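Local coordinates for mandelate racemase/muconate lactonizing enzyme-like protein (Rubrobacter xylanophilus DSM 9941, PDB 3CYJ) that belongs to the mandelate racemase/muconate lactonizing enzyme family of the enolase superfamily and carries a sodium ion in its barrel domain, at residues P126-F140 with C307-D321. Numbering follows the deposited sequence.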
# COMPACT_ATOMS: atom_id res chain seq x y z
N PRO A 126 -8.85 8.93 36.48
CA PRO A 126 -8.19 7.63 36.55
C PRO A 126 -6.71 7.88 36.77
O PRO A 126 -6.11 8.65 36.04
CB PRO A 126 -8.42 7.06 35.14
CG PRO A 126 -9.72 7.65 34.73
CD PRO A 126 -9.60 9.10 35.22
N ARG A 127 -6.11 7.29 37.77
CA ARG A 127 -4.77 7.72 38.08
C ARG A 127 -3.76 6.58 37.95
O ARG A 127 -3.89 5.54 38.61
CB ARG A 127 -4.75 8.39 39.47
CG ARG A 127 -3.39 9.01 39.83
CD ARG A 127 -3.47 9.91 41.05
NE ARG A 127 -2.21 10.62 41.19
CZ ARG A 127 -1.96 11.52 42.15
NH1 ARG A 127 -2.90 11.76 43.06
NH2 ARG A 127 -0.77 12.14 42.21
N PHE A 128 -2.75 6.80 37.12
CA PHE A 128 -1.66 5.86 36.88
C PHE A 128 -0.41 6.31 37.62
O PHE A 128 0.38 5.46 38.02
CB PHE A 128 -1.28 5.80 35.37
CG PHE A 128 -2.25 5.01 34.50
CD1 PHE A 128 -2.17 3.61 34.40
CD2 PHE A 128 -3.22 5.66 33.79
CE1 PHE A 128 -3.05 2.89 33.61
CE2 PHE A 128 -4.14 4.95 32.98
CZ PHE A 128 -4.06 3.57 32.89
N HIS A 129 -0.19 7.62 37.76
CA HIS A 129 1.08 8.13 38.27
C HIS A 129 0.90 9.00 39.50
O HIS A 129 -0.06 9.83 39.57
CB HIS A 129 1.84 8.96 37.22
CG HIS A 129 1.88 8.34 35.85
ND1 HIS A 129 2.53 7.14 35.58
CD2 HIS A 129 1.32 8.74 34.68
CE1 HIS A 129 2.38 6.85 34.31
NE2 HIS A 129 1.64 7.79 33.74
N ALA A 130 1.84 8.84 40.46
CA ALA A 130 1.86 9.66 41.69
C ALA A 130 2.46 11.05 41.43
O ALA A 130 1.91 12.05 41.82
CB ALA A 130 2.66 8.94 42.77
N GLU A 131 3.63 11.09 40.80
CA GLU A 131 4.10 12.32 40.20
C GLU A 131 4.47 12.10 38.72
O GLU A 131 4.43 10.97 38.23
CB GLU A 131 5.29 12.88 40.98
CG GLU A 131 6.40 11.89 41.20
CD GLU A 131 7.61 12.57 41.83
OE1 GLU A 131 7.45 13.65 42.43
OE2 GLU A 131 8.74 12.03 41.69
N VAL A 132 4.87 13.18 38.03
CA VAL A 132 5.15 13.10 36.59
C VAL A 132 6.43 13.82 36.25
O VAL A 132 6.68 14.94 36.74
CB VAL A 132 3.99 13.71 35.75
CG1 VAL A 132 2.78 12.87 35.86
CG2 VAL A 132 3.66 15.15 36.17
N PRO A 133 7.28 13.19 35.42
CA PRO A 133 8.55 13.79 35.08
C PRO A 133 8.41 14.94 34.08
O PRO A 133 7.47 14.96 33.23
CB PRO A 133 9.34 12.63 34.52
CG PRO A 133 8.33 11.61 34.08
CD PRO A 133 7.12 11.82 34.88
N VAL A 134 9.28 15.94 34.22
CA VAL A 134 9.23 17.12 33.38
C VAL A 134 10.52 17.31 32.60
O VAL A 134 11.58 16.71 32.91
CB VAL A 134 8.92 18.43 34.17
CG1 VAL A 134 7.76 18.24 35.09
CG2 VAL A 134 10.15 18.96 34.95
N TYR A 135 10.45 18.12 31.54
CA TYR A 135 11.69 18.70 31.05
C TYR A 135 11.55 20.22 31.08
O TYR A 135 10.45 20.75 30.84
CB TYR A 135 12.03 18.20 29.64
CG TYR A 135 11.06 18.56 28.54
CD1 TYR A 135 11.25 19.69 27.76
CD2 TYR A 135 9.98 17.72 28.24
CE1 TYR A 135 10.41 20.02 26.73
CE2 TYR A 135 9.10 18.03 27.21
CZ TYR A 135 9.33 19.17 26.45
OH TYR A 135 8.49 19.48 25.44
N GLY A 136 12.65 20.90 31.40
CA GLY A 136 12.70 22.34 31.34
C GLY A 136 12.77 22.80 29.89
O GLY A 136 13.60 22.33 29.12
N SER A 137 11.90 23.73 29.50
CA SER A 137 11.78 24.08 28.07
C SER A 137 11.86 25.63 27.83
O SER A 137 11.05 26.37 28.34
CB SER A 137 10.48 23.49 27.51
OG SER A 137 10.28 23.92 26.17
N GLY A 138 12.86 26.09 27.08
CA GLY A 138 13.05 27.49 26.75
C GLY A 138 14.05 27.60 25.62
O GLY A 138 13.84 27.03 24.52
N GLY A 139 15.16 28.31 25.85
CA GLY A 139 16.31 28.26 24.93
C GLY A 139 15.96 28.90 23.60
O GLY A 139 16.38 28.41 22.53
N PHE A 140 15.21 30.00 23.69
CA PHE A 140 14.73 30.71 22.51
C PHE A 140 15.88 31.18 21.63
O PHE A 140 17.02 31.41 22.12
CB PHE A 140 13.80 31.86 22.92
CG PHE A 140 12.73 31.42 23.83
CD1 PHE A 140 11.62 30.72 23.34
CD2 PHE A 140 12.87 31.58 25.22
CE1 PHE A 140 10.64 30.23 24.23
CE2 PHE A 140 11.90 31.11 26.12
CZ PHE A 140 10.78 30.44 25.63
N CYS A 307 -1.80 14.79 33.38
CA CYS A 307 -0.86 13.78 32.93
C CYS A 307 -0.71 12.60 33.88
O CYS A 307 -0.11 11.59 33.50
CB CYS A 307 0.49 14.43 32.71
SG CYS A 307 0.63 15.27 31.13
N CYS A 308 -1.27 12.71 35.09
CA CYS A 308 -1.21 11.60 36.05
C CYS A 308 -2.15 10.53 35.55
O CYS A 308 -2.09 9.35 35.93
CB CYS A 308 -1.56 12.06 37.47
SG CYS A 308 -0.14 12.94 38.27
N ALA A 309 -3.02 10.94 34.66
CA ALA A 309 -4.04 10.01 34.18
C ALA A 309 -3.65 9.27 32.88
O ALA A 309 -4.43 8.48 32.34
CB ALA A 309 -5.35 10.74 33.99
N VAL A 310 -2.46 9.59 32.36
CA VAL A 310 -2.00 9.13 31.03
C VAL A 310 -0.92 8.08 31.22
O VAL A 310 0.18 8.40 31.67
CB VAL A 310 -1.51 10.37 30.15
CG1 VAL A 310 -0.95 9.94 28.77
CG2 VAL A 310 -2.66 11.35 29.98
N GLU A 311 -1.24 6.82 30.95
CA GLU A 311 -0.26 5.76 31.13
C GLU A 311 1.00 5.92 30.26
O GLU A 311 2.15 5.73 30.71
CB GLU A 311 -0.88 4.39 30.87
CG GLU A 311 0.07 3.33 31.42
CD GLU A 311 -0.36 1.92 31.12
OE1 GLU A 311 -1.35 1.74 30.36
OE2 GLU A 311 0.35 1.00 31.64
N SER A 312 0.77 6.27 29.00
CA SER A 312 1.86 6.36 28.03
C SER A 312 2.76 7.62 28.20
O SER A 312 3.67 7.86 27.41
CB SER A 312 1.32 6.20 26.59
OG SER A 312 0.28 7.10 26.39
N LEU A 313 2.53 8.38 29.28
CA LEU A 313 3.38 9.57 29.55
C LEU A 313 4.90 9.31 29.64
O LEU A 313 5.37 8.50 30.45
CB LEU A 313 2.90 10.30 30.81
CG LEU A 313 3.65 11.61 31.08
CD1 LEU A 313 3.17 12.80 30.24
CD2 LEU A 313 3.56 11.92 32.54
N LEU A 314 5.67 10.00 28.79
CA LEU A 314 7.12 10.03 28.90
C LEU A 314 7.50 11.21 29.81
O LEU A 314 8.31 11.05 30.74
CB LEU A 314 7.74 10.26 27.54
CG LEU A 314 9.25 10.06 27.41
CD1 LEU A 314 9.65 8.71 27.96
CD2 LEU A 314 9.67 10.21 25.95
N HIS A 315 6.98 12.39 29.49
CA HIS A 315 7.26 13.61 30.26
C HIS A 315 6.33 14.73 29.84
O HIS A 315 5.60 14.64 28.83
CB HIS A 315 8.71 14.10 30.11
CG HIS A 315 9.28 13.98 28.73
ND1 HIS A 315 8.66 14.50 27.61
CD2 HIS A 315 10.46 13.46 28.30
CE1 HIS A 315 9.42 14.29 26.55
NE2 HIS A 315 10.52 13.65 26.94
N LEU A 316 6.39 15.80 30.64
CA LEU A 316 5.61 16.99 30.36
C LEU A 316 6.58 18.15 30.24
O LEU A 316 7.67 18.14 30.86
CB LEU A 316 4.48 17.22 31.40
CG LEU A 316 4.69 17.94 32.75
CD1 LEU A 316 5.28 19.40 32.72
CD2 LEU A 316 3.39 17.95 33.56
N GLU A 317 6.21 19.11 29.40
CA GLU A 317 7.03 20.28 29.11
C GLU A 317 6.82 21.34 30.19
O GLU A 317 5.69 21.87 30.38
CB GLU A 317 6.64 20.89 27.77
CG GLU A 317 7.42 22.14 27.46
CD GLU A 317 6.97 22.79 26.20
OE1 GLU A 317 5.75 22.72 25.87
OE2 GLU A 317 7.84 23.37 25.54
N TYR A 318 7.91 21.64 30.88
CA TYR A 318 7.91 22.73 31.86
C TYR A 318 8.26 24.00 31.11
O TYR A 318 9.42 24.41 31.07
CB TYR A 318 8.98 22.46 32.96
CG TYR A 318 8.90 23.40 34.09
CD1 TYR A 318 7.83 23.32 35.03
CD2 TYR A 318 9.84 24.41 34.23
CE1 TYR A 318 7.73 24.25 36.09
CE2 TYR A 318 9.74 25.35 35.27
CZ TYR A 318 8.69 25.24 36.20
OH TYR A 318 8.61 26.17 37.22
N PHE A 319 7.26 24.59 30.48
CA PHE A 319 7.52 25.67 29.51
C PHE A 319 7.75 27.00 30.20
O PHE A 319 6.92 27.46 30.99
CB PHE A 319 6.36 25.80 28.51
CG PHE A 319 6.64 26.80 27.39
CD1 PHE A 319 7.83 26.71 26.65
CD2 PHE A 319 5.75 27.79 27.09
CE1 PHE A 319 8.12 27.59 25.62
CE2 PHE A 319 6.01 28.70 26.03
CZ PHE A 319 7.20 28.59 25.31
N HIS A 320 8.90 27.61 29.92
CA HIS A 320 9.28 28.86 30.59
C HIS A 320 8.16 29.88 30.64
O HIS A 320 7.69 30.22 31.71
CB HIS A 320 10.53 29.48 29.92
CG HIS A 320 10.84 30.87 30.42
ND1 HIS A 320 11.28 31.13 31.70
CD2 HIS A 320 10.78 32.07 29.79
CE1 HIS A 320 11.44 32.44 31.85
NE2 HIS A 320 11.16 33.03 30.70
N ASP A 321 7.69 30.37 29.49
CA ASP A 321 6.63 31.40 29.49
C ASP A 321 5.52 31.09 30.47
O ASP A 321 5.03 31.97 31.19
CB ASP A 321 6.01 31.59 28.12
CG ASP A 321 6.99 32.07 27.07
OD1 ASP A 321 8.21 32.08 27.31
OD2 ASP A 321 6.57 32.45 25.95
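Y135 and E317 pair on neighbouring parallel strands, 132-137 and 313-319, joined by backbone bonds such as Y135 N to L316 O (2.9 Å). A chi1 of 64° sets CG of Y135 between the backbone N and the carbonyl carbon, turning the ring over strand 313-319. The flat ring offers a face to E317 CA, 3.8 Å from its centroid, and an edge to the face of H315 in a T-shaped pair, planes 73° apart; the hydroxyl at its end hydrogen-bonds K164 NZ. E317 is extended throughout, and S137 OG donates to its OE2 (2.6 Å) on the anti lone pair of that oxygen. OE2 also forms a salt bridge with K164, and OE1 accepts from C298 N, so this buried carboxylate is well satisfied. On the opposite face of the sheet, V134 and L316 lie side by side, pointing the same way, CG1 to CD1 3.6 Å. Before the strands, H129 NE2 donates to V310 O (2.6 Å) in the plane of its ring, and E311 CB lies over the centre of the F128 ring as a CH-pi contact; the E311 carboxylate forms a salt bridge to R282 of the second subunit. Parallel pairing of first and last strands closes the TIM-type barrel of the enolase superfamily.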